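Local coordinates for protein possible metal-dependent hydrolase (Veillonella parvula, PDB 3RPC) that is probably a metal-dependent hydrolase of the metallo-beta-lactamase superfamily, holding two zinc ions in a site suited to hydrolysis by metal-activated water, at residues T14-I19 and S63-V68; S89-V94 and L118-I123; N185-N190 and V215-A220; K208-M213 and N247-H252. All blocks are in the same frame, centred on the assembly; numbering follows the deposited sequence.

How the interactions relate
Two sheets sandwiched between helices make up the metallo-beta-lactamase fold, and the four contacts fall into two pairs within it. Interactions 1 and 2, with centres about 11 Å apart, come first along the chain and meet through neighbouring strands 67-69 and 92-94: V68 N to P91 O (2.8 Å) and V68 O to F93 N (2.7 Å) are probable hydrogen bonds. Interactions 3 and 4 follow, about 9 Å apart between centres; their segments alternate along the chain and both use helix 207-216. Interactions 2 and 4 lie on opposite sides of the chain's centre, about 32 Å between centres. Interactions 2 and 3 reach the same sheet, through strands 117-120 and 186-190.

Interaction 1 (T14-I19 and S63-V68); sequences TGKLTI and SNVTAV
K16 and V65 make the apolar part of this small surface contact. CE of the lysine lies 4.1 Å from CG2 of V65, the branch of the valine that is anti to its carbonyl carbon, and the two side chains pass at about a right angle. The aliphatic chain of K16 bends at its third torsion (chi3 68°), which turns the CE-NZ end off the line of the preceding methylenes. The side chains meet although the backbones are well apart: the CA atoms of K16 and V65, the closest pair, are 7.9 Å from each other.

The spacing follows from the sheet of the metallo-beta-lactamase sandwich that contains strand 14-19 and, at the end of the second segment, strand 67-69. These two are not neighbours in it; strand 22-26 runs between them, pairing with the first in antiparallel and with the second in parallel fashion. K16 therefore reaches across one intervening strand to V65, in the loop leading into strand 67-69; L25 of the intervening strand also touches V65.

The polar part is looser. NZ of K16 comes within 4.0 Å of OG of S63, too long for a hydrogen bond, and each atom has a stronger partner nearby: NZ donates to the carbonyl of L61, while OG bonds to the carbonyl of D60. Both acceptors belong to helix 58-62, at whose C-terminal end a positive charge would be expected to be favourable.

Interaction 2 (S89-V94 and L118-I123); sequences SLPIFV and LEFNGI
F93 and F120 reach each other from different rotations about their first torsions: F93 carries CG anti to its carbonyl carbon (chi1 -70°), whereas in F120 CG is anti to the backbone N (chi1 -175°). The result is a T-shaped, edge-to-face pair with the edge of F93 directed at the face of F120, centroids 5.4 Å apart and planes at 76°. CZ of F93 makes the closest approach, 3.8 Å from CG of F120. On the opposite face of the F120 ring, ND2 of N121 stands 3.2 Å above the plane, offset toward the rim.

Two aliphatic groups add to the pair. CG of P91 touches CE1 of F120 at 3.9 Å, and CD1 of L118 lies near the plane of the F93 ring, at its edge, 3.9 Å from CE1.

F120 also opens a type I' turn that runs to I123, the two-residue loop of a beta-hairpin, closed by two backbone hydrogen bonds, F120 N to I123 O and I123 N to F120 O, each 2.8 Å.

The hairpin joins strand 117-120, outermost in its sheet, to strand 123-128. Across from it lies the other sheet, in which strand 92-94 runs between 67-69 and 111-113; A67, R112 and F24 of that sheet also touch F120, tying the two layers together.

Interaction 3 (N185-N190 and V215-A220); sequences NVIIMN and VRKPEA
I187 and A220 meet methyl to methyl: CD1 of the isoleucine lies 3.7 Å from CB of the alanine. The same CD1 also reaches CG of K217, at 4.0 Å, with the two side chains crossing at about a right angle. I187 has CG1 anti to its carbonyl carbon (chi1 -56°) and an extended chi2, which carries CD1 out to this pair of neighbours. Beside this, CA of A220 makes a CH...O contact of 3.4 Å with the carbonyl O of N185, with an angle of 130° at the hydrogen.

The next shell fixes these groups. A type I turn from K217 to A220, closed by A220 N to K217 O at 3.1 Å, brings alanine and lysine to the same isoleucine. K217 bends at chi2 and leads its ammonium group away to a salt bridge with D183. N185 anchors OD1 on the backbone N of T162, while its ND2 donates to a water at 2.9 Å; that water bonds only weakly to O of E219.

Further out, the contact belongs to a beta-alpha-beta crossover: strand 186-190, helix 207-216, then strand 221-225 parallel to the first. At the far end of strand 186-190, N190 forms a weak hydrogen bond to D168, a ligand of both zinc ions.

No direct hydrogen bond joins 185-190 to 215-220. Backbone bonds from N185 and I187 to K221, the next residue, set their spacing; the apolar and CH...O contacts fill in beside them.

Interaction 4 (K208-M213 and N247-H252); sequences KDIGRM and NNIESH
I249, the C'' residue of the Schellman motif that ends helix 237-246, packs against I210 and G211. In that motif N248, with positive phi, is the C-prime residue; its N bonds to O of K245, and the N of I249 reaches back to O of I244. The chain is thereby turned so that I249 faces helix 207-216, the helix of the neighbouring beta-alpha-beta crossover.

From CB the isoleucine heads toward that helix, though CB itself is still 6.5 Å from CA of G211. CG1 sits between the backbone N and the carbonyl carbon (chi1 55°) and narrows the distance to the same CA to 5.9 Å. An extended second torsion then delivers CD1, the one atom that touches the helical segment: it lies 4.3 Å from CA of G211 and 4.4 Å from CG2 of I210. Glycine thus offers bare backbone to the methyl tip, and the packing is light. Around the same side chain, V214 adds apolar cover, as does I244, in the apolar contact that usually accompanies a Schellman motif, while V240 touches I210.

The loop curls on after I249, whose O accepts a 3.0 Å bond from N of H252. In helix 207-216, R212 has a cation-pi partner in W171 and a salt bridge to D209, whose OD2 accepts from N of G206. NH1 of R212 meets OD1 of D209 at 3.1 Å, approaching from above the carboxylate plane.

Interaction 1 (T14-I19 and S63-V68)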
loop_
_atom_site.group_PDB
_atom_site.type_symbol
_atom_site.label_atom_id
_atom_site.label_comp_id
_atom_site.label_asym_id
_atom_site.label_seq_id
_atom_site.Cartn_x
_atom_site.Cartn_y
_atom_site.Cartn_z
ATOM N N THR A 14 -11.739 -1.749 -19.334
ATOM C CA THR A 14 -11.631 -3.072 -19.937
ATOM C C THR A 14 -10.773 -2.982 -21.188
ATOM O O THR A 14 -11.009 -2.141 -22.047
ATOM C CB THR A 14 -13.016 -3.630 -20.318
ATOM O OG1 THR A 14 -13.868 -3.635 -19.169
ATOM C CG2 THR A 14 -12.910 -5.056 -20.883
ATOM N N GLY A 15 -9.778 -3.857 -21.281
ATOM C CA GLY A 15 -8.891 -3.885 -22.430
ATOM C C GLY A 15 -8.298 -5.264 -22.602
ATOM O O GLY A 15 -8.455 -6.118 -21.731
ATOM N N LYS A 16 -7.633 -5.488 -23.730
ATOM C CA LYS A 16 -6.915 -6.734 -23.964
ATOM C C LYS A 16 -5.451 -6.402 -24.220
ATOM O O LYS A 16 -5.122 -5.694 -25.179
ATOM C CB LYS A 16 -7.519 -7.506 -25.147
ATOM C CG LYS A 16 -8.951 -7.989 -24.896
ATOM C CD LYS A 16 -9.653 -8.445 -26.190
ATOM C CE LYS A 16 -9.039 -9.702 -26.760
ATOM N NZ LYS A 16 -9.831 -10.140 -27.953
ATOM N N LEU A 17 -4.585 -6.889 -23.334
ATOM C CA LEU A 17 -3.157 -6.644 -23.421
ATOM C C LEU A 17 -2.484 -7.899 -23.930
ATOM O O LEU A 17 -2.527 -8.943 -23.280
ATOM C CB LEU A 17 -2.594 -6.277 -22.045
ATOM C CG LEU A 17 -1.079 -6.078 -21.953
ATOM C CD1 LEU A 17 -0.652 -4.886 -22.808
ATOM C CD2 LEU A 17 -0.635 -5.877 -20.503
ATOM N N THR A 18 -1.866 -7.804 -25.099
ATOM C CA THR A 18 -1.181 -8.964 -25.662
ATOM C C THR A 18 0.305 -8.752 -25.530
ATOM O O THR A 18 0.833 -7.726 -25.953
ATOM C CB THR A 18 -1.509 -9.178 -27.149
ATOM O OG1 THR A 18 -2.918 -9.385 -27.316
ATOM C CG2 THR A 18 -0.753 -10.397 -27.682
ATOM N N ILE A 19 0.976 -9.721 -24.924
ATOM C CA ILE A 19 2.420 -9.679 -24.777
ATOM C C ILE A 19 2.876 -11.054 -25.207
ATOM O O ILE A 19 2.461 -12.057 -24.626
ATOM C CB ILE A 19 2.843 -9.433 -23.325
ATOM C CG1 ILE A 19 2.309 -8.094 -22.825
ATOM C CG2 ILE A 19 4.362 -9.463 -23.196
ATOM C CD1 ILE A 19 2.589 -7.862 -21.339
ATOM N N SER A 63 -12.245 -14.064 -28.094
ATOM C CA SER A 63 -11.567 -15.019 -28.980
ATOM C C SER A 63 -10.221 -15.580 -28.496
ATOM O O SER A 63 -10.105 -16.781 -28.224
ATOM C CB SER A 63 -11.442 -14.458 -30.408
ATOM O OG SER A 63 -10.976 -13.118 -30.411
ATOM N N ASN A 64 -9.210 -14.723 -28.405
ATOM C CA ASN A 64 -7.849 -15.173 -28.097
ATOM C C ASN A 64 -7.399 -14.885 -26.669
ATOM O O ASN A 64 -6.199 -14.781 -26.395
ATOM C CB ASN A 64 -6.845 -14.551 -29.073
ATOM C CG ASN A 64 -6.781 -15.289 -30.396
ATOM O OD1 ASN A 64 -6.637 -16.514 -30.433
ATOM N ND2 ASN A 64 -6.891 -14.545 -31.495
ATOM N N VAL A 65 -8.355 -14.764 -25.757
ATOM C CA VAL A 65 -8.015 -14.497 -24.358
ATOM C C VAL A 65 -7.359 -15.720 -23.708
ATOM O O VAL A 65 -7.892 -16.833 -23.784
ATOM C CB VAL A 65 -9.257 -14.037 -23.561
ATOM C CG1 VAL A 65 -8.938 -13.907 -22.078
ATOM C CG2 VAL A 65 -9.776 -12.711 -24.109
ATOM N N THR A 66 -6.197 -15.497 -23.087
ATOM C CA THR A 66 -5.393 -16.524 -22.423
ATOM C C THR A 66 -5.611 -16.510 -20.916
ATOM O O THR A 66 -5.489 -17.538 -20.243
ATOM C CB THR A 66 -3.879 -16.254 -22.610
ATOM O OG1 THR A 66 -3.614 -15.812 -23.945
ATOM C CG2 THR A 66 -3.071 -17.513 -22.312
ATOM N N ALA A 67 -5.882 -15.324 -20.378
ATOM C CA ALA A 67 -6.046 -15.165 -18.937
ATOM C C ALA A 67 -6.776 -13.869 -18.673
ATOM O O ALA A 67 -6.885 -13.027 -19.560
ATOM C CB ALA A 67 -4.693 -15.168 -18.232
ATOM N N VAL A 68 -7.297 -13.734 -17.463
ATOM C CA VAL A 68 -8.004 -12.523 -17.074
ATOM C C VAL A 68 -7.283 -11.909 -15.877
ATOM O O VAL A 68 -6.784 -12.621 -15.008
ATOM C CB VAL A 68 -9.461 -12.845 -16.693
ATOM C CG1 VAL A 68 -10.240 -11.577 -16.433
ATOM C CG2 VAL A 68 -10.141 -13.638 -17.803
#

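Interaction 2 (S89-V94 and L118-I123)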
loop_
_atom_site.group_PDB
_atom_site.type_symbol
_atom_site.label_atom_id
_atom_site.label_comp_id
_atom_site.label_asym_id
_atom_site.label_seq_id
_atom_site.Cartn_x
_atom_site.Cartn_y
_atom_site.Cartn_z
ATOM N N SER A 89 -12.646 -21.895 -16.986
ATOM C CA SER A 89 -11.345 -22.529 -16.841
ATOM C C SER A 89 -10.161 -21.585 -17.097
ATOM O O SER A 89 -9.014 -21.966 -16.872
ATOM C CB SER A 89 -11.252 -23.756 -17.753
ATOM O OG SER A 89 -11.459 -23.371 -19.094
ATOM N N LEU A 90 -10.427 -20.361 -17.552
ATOM C CA LEU A 90 -9.336 -19.414 -17.785
ATOM C C LEU A 90 -8.723 -18.968 -16.468
ATOM O O LEU A 90 -9.440 -18.716 -15.502
ATOM C CB LEU A 90 -9.825 -18.179 -18.532
ATOM C CG LEU A 90 -10.117 -18.360 -20.019
ATOM C CD1 LEU A 90 -10.723 -17.089 -20.591
ATOM C CD2 LEU A 90 -8.834 -18.743 -20.756
ATOM N N PRO A 91 -7.389 -18.874 -16.420
ATOM C CA PRO A 91 -6.751 -18.328 -15.215
ATOM C C PRO A 91 -7.215 -16.890 -14.965
ATOM O O PRO A 91 -7.222 -16.076 -15.889
ATOM C CB PRO A 91 -5.258 -18.340 -15.569
ATOM C CG PRO A 91 -5.140 -19.381 -16.641
ATOM C CD PRO A 91 -6.404 -19.269 -17.438
ATOM N N ILE A 92 -7.597 -16.600 -13.723
ATOM C CA ILE A 92 -8.017 -15.263 -13.310
ATOM C C ILE A 92 -7.050 -14.780 -12.243
ATOM O O ILE A 92 -6.915 -15.415 -11.205
ATOM C CB ILE A 92 -9.428 -15.277 -12.686
ATOM C CG1 ILE A 92 -10.384 -16.182 -13.483
ATOM C CG2 ILE A 92 -9.968 -13.855 -12.536
ATOM C CD1 ILE A 92 -10.608 -15.750 -14.936
ATOM N N PHE A 93 -6.395 -13.650 -12.493
ATOM C CA PHE A 93 -5.439 -13.091 -11.547
ATOM C C PHE A 93 -6.149 -12.030 -10.726
ATOM O O PHE A 93 -6.825 -11.172 -11.280
ATOM C CB PHE A 93 -4.255 -12.482 -12.304
ATOM C CG PHE A 93 -3.375 -13.517 -12.948
ATOM C CD1 PHE A 93 -2.345 -14.101 -12.235
ATOM C CD2 PHE A 93 -3.580 -13.898 -14.263
ATOM C CE1 PHE A 93 -1.539 -15.068 -12.812
ATOM C CE2 PHE A 93 -2.773 -14.867 -14.854
ATOM C CZ PHE A 93 -1.748 -15.446 -14.128
ATOM N N VAL A 94 -6.002 -12.109 -9.409
ATOM C CA VAL A 94 -6.718 -11.224 -8.499
ATOM C C VAL A 94 -5.779 -10.667 -7.429
ATOM O O VAL A 94 -4.632 -11.097 -7.317
ATOM C CB VAL A 94 -7.904 -11.956 -7.828
ATOM C CG1 VAL A 94 -8.871 -12.494 -8.883
ATOM C CG2 VAL A 94 -7.402 -13.085 -6.917
ATOM N N LEU A 118 3.689 -13.102 -9.771
ATOM C CA LEU A 118 3.493 -14.454 -10.290
ATOM C C LEU A 118 4.045 -14.499 -11.700
ATOM O O LEU A 118 4.161 -13.463 -12.364
ATOM C CB LEU A 118 2.007 -14.827 -10.322
ATOM C CG LEU A 118 1.303 -14.971 -8.970
ATOM C CD1 LEU A 118 -0.175 -15.228 -9.158
ATOM C CD2 LEU A 118 1.950 -16.070 -8.118
ATOM N N GLU A 119 4.404 -15.692 -12.156
ATOM C CA GLU A 119 4.827 -15.863 -13.534
ATOM C C GLU A 119 3.744 -16.586 -14.321
ATOM O O GLU A 119 3.064 -17.474 -13.801
ATOM C CB GLU A 119 6.150 -16.629 -13.606
ATOM C CG GLU A 119 6.865 -16.488 -14.939
ATOM C CD GLU A 119 8.376 -16.568 -14.803
ATOM O OE1 GLU A 119 8.866 -16.668 -13.657
ATOM O OE2 GLU A 119 9.071 -16.523 -15.840
ATOM N N PHE A 120 3.583 -16.193 -15.575
ATOM C CA PHE A 120 2.592 -16.812 -16.437
ATOM C C PHE A 120 3.107 -16.778 -17.860
ATOM O O PHE A 120 3.247 -15.703 -18.444
ATOM C CB PHE A 120 1.256 -16.058 -16.344
ATOM C CG PHE A 120 0.140 -16.701 -17.119
ATOM C CD1 PHE A 120 -0.396 -17.913 -16.707
ATOM C CD2 PHE A 120 -0.377 -16.102 -18.259
ATOM C CE1 PHE A 120 -1.421 -18.514 -17.419
ATOM C CE2 PHE A 120 -1.411 -16.695 -18.973
ATOM C CZ PHE A 120 -1.931 -17.906 -18.557
ATOM N N ASN A 121 3.416 -17.949 -18.410
ATOM C CA ASN A 121 3.866 -18.031 -19.792
ATOM C C ASN A 121 5.017 -17.080 -20.117
ATOM O O ASN A 121 5.053 -16.477 -21.194
ATOM C CB ASN A 121 2.695 -17.797 -20.753
ATOM C CG ASN A 121 1.615 -18.849 -20.623
ATOM O OD1 ASN A 121 1.869 -19.966 -20.176
ATOM N ND2 ASN A 121 0.398 -18.498 -21.027
ATOM N N GLY A 122 5.958 -16.966 -19.188
ATOM C CA GLY A 122 7.148 -16.158 -19.386
ATOM C C GLY A 122 6.953 -14.700 -19.022
ATOM O O GLY A 122 7.887 -13.908 -19.104
ATOM N N ILE A 123 5.738 -14.345 -18.619
ATOM C CA ILE A 123 5.428 -12.969 -18.250
ATOM C C ILE A 123 5.329 -12.856 -16.743
ATOM O O ILE A 123 4.643 -13.656 -16.100
ATOM C CB ILE A 123 4.094 -12.522 -18.861
ATOM C CG1 ILE A 123 4.156 -12.642 -20.383
ATOM C CG2 ILE A 123 3.750 -11.085 -18.427
ATOM C CD1 ILE A 123 2.818 -12.830 -21.022
#

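Interaction 3 (N185-N190 and V215-A220)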
loop_
_atom_site.group_PDB
_atom_site.type_symbol
_atom_site.label_atom_id
_atom_site.label_comp_id
_atom_site.label_asym_id
_atom_site.label_seq_id
_atom_site.Cartn_x
_atom_site.Cartn_y
_atom_site.Cartn_z
ATOM N N ASN A 185 7.669 1.231 -19.538
ATOM C CA ASN A 185 7.752 1.850 -20.856
ATOM C C ASN A 185 6.377 2.211 -21.403
ATOM O O ASN A 185 6.263 3.046 -22.299
ATOM C CB ASN A 185 8.462 0.900 -21.824
ATOM C CG ASN A 185 9.757 0.363 -21.252
ATOM O OD1 ASN A 185 9.859 -0.817 -20.934
ATOM N ND2 ASN A 185 10.749 1.234 -21.098
ATOM N N VAL A 186 5.344 1.562 -20.865
ATOM C CA VAL A 186 3.951 1.822 -21.237
ATOM C C VAL A 186 3.159 1.965 -19.951
ATOM O O VAL A 186 3.292 1.130 -19.053
ATOM C CB VAL A 186 3.364 0.663 -22.071
ATOM C CG1 VAL A 186 1.884 0.920 -22.411
ATOM C CG2 VAL A 186 4.180 0.462 -23.337
ATOM N N ILE A 187 2.357 3.020 -19.845
ATOM C CA ILE A 187 1.634 3.292 -18.608
ATOM C C ILE A 187 0.160 3.511 -18.909
ATOM O O ILE A 187 -0.202 4.483 -19.573
ATOM C CB ILE A 187 2.231 4.528 -17.896
ATOM C CG1 ILE A 187 3.732 4.300 -17.654
ATOM C CG2 ILE A 187 1.482 4.827 -16.591
ATOM C CD1 ILE A 187 4.464 5.534 -17.102
ATOM N N ILE A 188 -0.681 2.593 -18.442
ATOM C CA ILE A 188 -2.113 2.644 -18.707
ATOM C C ILE A 188 -2.787 3.217 -17.461
ATOM O O ILE A 188 -2.722 2.612 -16.387
ATOM C CB ILE A 188 -2.667 1.237 -19.024
ATOM C CG1 ILE A 188 -1.944 0.645 -20.235
ATOM C CG2 ILE A 188 -4.160 1.294 -19.286
ATOM C CD1 ILE A 188 -2.192 -0.847 -20.418
HETATM N N MSE A 189 -3.411 4.387 -17.611
HETATM C CA MSE A 189 -3.934 5.167 -16.489
HETATM C C MSE A 189 -5.440 5.346 -16.567
HETATM O O MSE A 189 -5.983 5.582 -17.651
HETATM C CB MSE A 189 -3.324 6.572 -16.507
HETATM C CG MSE A 189 -1.816 6.632 -16.611
HETATM SE SE MSE A 189 -1.257 8.501 -16.769
HETATM C CE MSE A 189 -1.950 9.200 -15.078
ATOM N N ASN A 190 -6.107 5.240 -15.425
ATOM C CA ASN A 190 -7.542 5.479 -15.326
ATOM C C ASN A 190 -7.778 6.949 -14.994
ATOM O O ASN A 190 -7.607 7.368 -13.846
ATOM C CB ASN A 190 -8.142 4.568 -14.256
ATOM C CG ASN A 190 -8.126 3.106 -14.680
ATOM O OD1 ASN A 190 -8.008 2.807 -15.875
ATOM N ND2 ASN A 190 -8.251 2.192 -13.719
ATOM N N VAL A 215 5.942 14.232 -16.877
ATOM C CA VAL A 215 7.146 14.767 -16.253
ATOM C C VAL A 215 7.969 13.639 -15.641
ATOM O O VAL A 215 9.194 13.587 -15.800
ATOM C CB VAL A 215 6.808 15.797 -15.169
ATOM C CG1 VAL A 215 8.063 16.205 -14.399
ATOM C CG2 VAL A 215 6.134 17.016 -15.793
ATOM N N ARG A 216 7.301 12.721 -14.952
ATOM C CA ARG A 216 8.036 11.652 -14.272
ATOM C C ARG A 216 8.683 10.673 -15.244
ATOM O O ARG A 216 9.810 10.231 -15.026
ATOM C CB ARG A 216 7.147 10.897 -13.278
ATOM C CG ARG A 216 7.925 10.058 -12.266
ATOM C CD ARG A 216 8.588 10.921 -11.192
ATOM N NE ARG A 216 7.604 11.469 -10.268
ATOM C CZ ARG A 216 7.169 12.725 -10.283
ATOM N NH1 ARG A 216 6.255 13.117 -9.412
ATOM N NH2 ARG A 216 7.652 13.593 -11.169
ATOM N N LYS A 217 7.972 10.356 -16.325
ATOM C CA LYS A 217 8.419 9.358 -17.287
ATOM C C LYS A 217 8.313 9.900 -18.705
ATOM O O LYS A 217 7.407 9.529 -19.453
ATOM C CB LYS A 217 7.587 8.079 -17.142
ATOM C CG LYS A 217 7.800 7.364 -15.813
ATOM C CD LYS A 217 9.233 6.844 -15.707
ATOM C CE LYS A 217 9.448 6.040 -14.442
ATOM N NZ LYS A 217 10.894 5.752 -14.218
ATOM N N PRO A 218 9.244 10.792 -19.083
ATOM C CA PRO A 218 9.167 11.482 -20.377
ATOM C C PRO A 218 9.266 10.562 -21.591
ATOM O O PRO A 218 8.890 10.973 -22.688
ATOM C CB PRO A 218 10.381 12.423 -20.351
ATOM C CG PRO A 218 10.753 12.539 -18.923
ATOM C CD PRO A 218 10.392 11.247 -18.279
ATOM N N GLU A 219 9.771 9.346 -21.415
ATOM C CA GLU A 219 9.920 8.449 -22.553
ATOM C C GLU A 219 8.842 7.371 -22.624
ATOM O O GLU A 219 8.812 6.587 -23.567
ATOM C CB GLU A 219 11.305 7.798 -22.550
ATOM C CG GLU A 219 12.424 8.802 -22.780
ATOM C CD GLU A 219 13.679 8.467 -21.998
ATOM O OE1 GLU A 219 14.137 9.331 -21.220
ATOM O OE2 GLU A 219 14.206 7.344 -22.161
ATOM N N ALA A 220 7.963 7.334 -21.627
ATOM C CA ALA A 220 6.927 6.308 -21.586
ATOM C C ALA A 220 5.791 6.636 -22.542
ATOM O O ALA A 220 5.497 7.806 -22.808
ATOM C CB ALA A 220 6.392 6.135 -20.163
HETATM O O HOH W 1 10.268 3.960 -22.021
#

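Interaction 4 (K208-M213 and N247-H252)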
loop_
_atom_site.group_PDB
_atom_site.type_symbol
_atom_site.label_atom_id
_atom_site.label_comp_id
_atom_site.label_asym_id
_atom_site.label_seq_id
_atom_site.Cartn_x
_atom_site.Cartn_y
_atom_site.Cartn_z
ATOM N N LYS A 208 -4.542 16.212 -14.086
ATOM C CA LYS A 208 -3.365 16.590 -13.300
ATOM C C LYS A 208 -2.343 15.457 -13.276
ATOM O O LYS A 208 -1.131 15.677 -13.401
ATOM C CB LYS A 208 -3.759 16.963 -11.876
ATOM C CG LYS A 208 -2.644 17.585 -11.069
ATOM C CD LYS A 208 -3.164 18.101 -9.728
ATOM C CE LYS A 208 -4.433 18.936 -9.894
ATOM N NZ LYS A 208 -4.191 20.263 -10.527
ATOM N N ASP A 209 -2.843 14.235 -13.112
ATOM C CA ASP A 209 -1.993 13.051 -13.075
ATOM C C ASP A 209 -1.337 12.751 -14.414
ATOM O O ASP A 209 -0.199 12.291 -14.465
ATOM C CB ASP A 209 -2.811 11.859 -12.584
ATOM C CG ASP A 209 -3.536 12.181 -11.296
ATOM O OD1 ASP A 209 -2.893 12.082 -10.232
ATOM O OD2 ASP A 209 -4.711 12.607 -11.343
ATOM N N ILE A 210 -2.054 13.005 -15.504
ATOM C CA ILE A 210 -1.463 12.806 -16.812
ATOM C C ILE A 210 -0.268 13.733 -16.992
ATOM O O ILE A 210 0.788 13.317 -17.452
ATOM C CB ILE A 210 -2.487 13.051 -17.928
ATOM C CG1 ILE A 210 -3.639 12.056 -17.814
ATOM C CG2 ILE A 210 -1.818 12.974 -19.306
ATOM C CD1 ILE A 210 -4.701 12.242 -18.895
ATOM N N GLY A 211 -0.430 15.000 -16.624
ATOM C CA GLY A 211 0.671 15.933 -16.762
ATOM C C GLY A 211 1.849 15.487 -15.910
ATOM O O GLY A 211 3.006 15.551 -16.342
ATOM N N ARG A 212 1.553 15.017 -14.700
ATOM C CA ARG A 212 2.614 14.627 -13.774
ATOM C C ARG A 212 3.320 13.384 -14.288
ATOM O O ARG A 212 4.537 13.245 -14.140
ATOM C CB ARG A 212 2.050 14.385 -12.369
ATOM C CG ARG A 212 3.115 14.230 -11.288
ATOM C CD ARG A 212 2.497 13.986 -9.915
ATOM N NE ARG A 212 1.540 15.037 -9.556
ATOM C CZ ARG A 212 0.231 14.829 -9.427
ATOM N NH1 ARG A 212 -0.274 13.607 -9.590
ATOM N NH2 ARG A 212 -0.574 15.835 -9.116
HETATM N N MSE A 213 2.562 12.479 -14.900
HETATM C CA MSE A 213 3.162 11.252 -15.413
HETATM C C MSE A 213 4.153 11.539 -16.536
HETATM O O MSE A 213 5.182 10.865 -16.666
HETATM C CB MSE A 213 2.089 10.271 -15.913
HETATM C CG MSE A 213 2.607 8.866 -16.217
HETATM SE SE MSE A 213 3.204 7.986 -14.576
HETATM C CE MSE A 213 1.509 7.593 -13.780
ATOM N N ASN A 247 -1.074 21.476 -23.433
ATOM C CA ASN A 247 0.212 21.295 -22.769
ATOM C C ASN A 247 1.301 20.702 -23.653
ATOM O O ASN A 247 2.412 20.424 -23.185
ATOM C CB ASN A 247 0.058 20.467 -21.498
ATOM C CG ASN A 247 -0.554 21.260 -20.380
ATOM O OD1 ASN A 247 0.057 22.213 -19.892
ATOM N ND2 ASN A 247 -1.760 20.893 -19.971
ATOM N N ASN A 248 0.992 20.529 -24.935
ATOM C CA ASN A 248 1.982 20.064 -25.903
ATOM C C ASN A 248 2.525 18.683 -25.579
ATOM O O ASN A 248 3.694 18.385 -25.845
ATOM C CB ASN A 248 3.129 21.066 -25.998
ATOM C CG ASN A 248 2.629 22.481 -26.163
ATOM O OD1 ASN A 248 2.015 22.804 -27.182
ATOM N ND2 ASN A 248 2.874 23.328 -25.167
ATOM N N ILE A 249 1.670 17.825 -25.031
ATOM C CA ILE A 249 2.101 16.473 -24.670
ATOM C C ILE A 249 1.365 15.363 -25.419
ATOM O O ILE A 249 1.337 14.206 -24.978
ATOM C CB ILE A 249 2.026 16.256 -23.138
ATOM C CG1 ILE A 249 0.624 16.571 -22.602
ATOM C CG2 ILE A 249 3.072 17.124 -22.437
ATOM C CD1 ILE A 249 0.461 16.328 -21.085
ATOM N N GLU A 250 0.799 15.703 -26.573
ATOM C CA GLU A 250 0.077 14.714 -27.370
ATOM C C GLU A 250 0.947 13.544 -27.820
ATOM O O GLU A 250 0.449 12.434 -27.993
ATOM C CB GLU A 250 -0.546 15.379 -28.592
ATOM C CG GLU A 250 -1.733 16.239 -28.254
ATOM C CD GLU A 250 -2.147 17.127 -29.406
ATOM O OE1 GLU A 250 -3.366 17.239 -29.660
ATOM O OE2 GLU A 250 -1.252 17.720 -30.045
ATOM N N SER A 251 2.238 13.787 -28.034
ATOM C CA SER A 251 3.126 12.709 -28.464
ATOM C C SER A 251 3.370 11.692 -27.349
ATOM O O SER A 251 3.823 10.571 -27.608
ATOM C CB SER A 251 4.465 13.258 -28.953
ATOM O OG SER A 251 4.303 14.003 -30.147
ATOM N N HIS A 252 3.078 12.089 -26.112
ATOM C CA HIS A 252 3.312 11.248 -24.937
ATOM C C HIS A 252 2.078 10.474 -24.495
ATOM O O HIS A 252 2.201 9.449 -23.832
ATOM C CB HIS A 252 3.764 12.103 -23.747
ATOM C CG HIS A 252 5.050 12.824 -23.969
ATOM N ND1 HIS A 252 6.245 12.407 -23.419
ATOM C CD2 HIS A 252 5.325 13.958 -24.656
ATOM C CE1 HIS A 252 7.203 13.248 -23.770
ATOM N NE2 HIS A 252 6.671 14.198 -24.521
#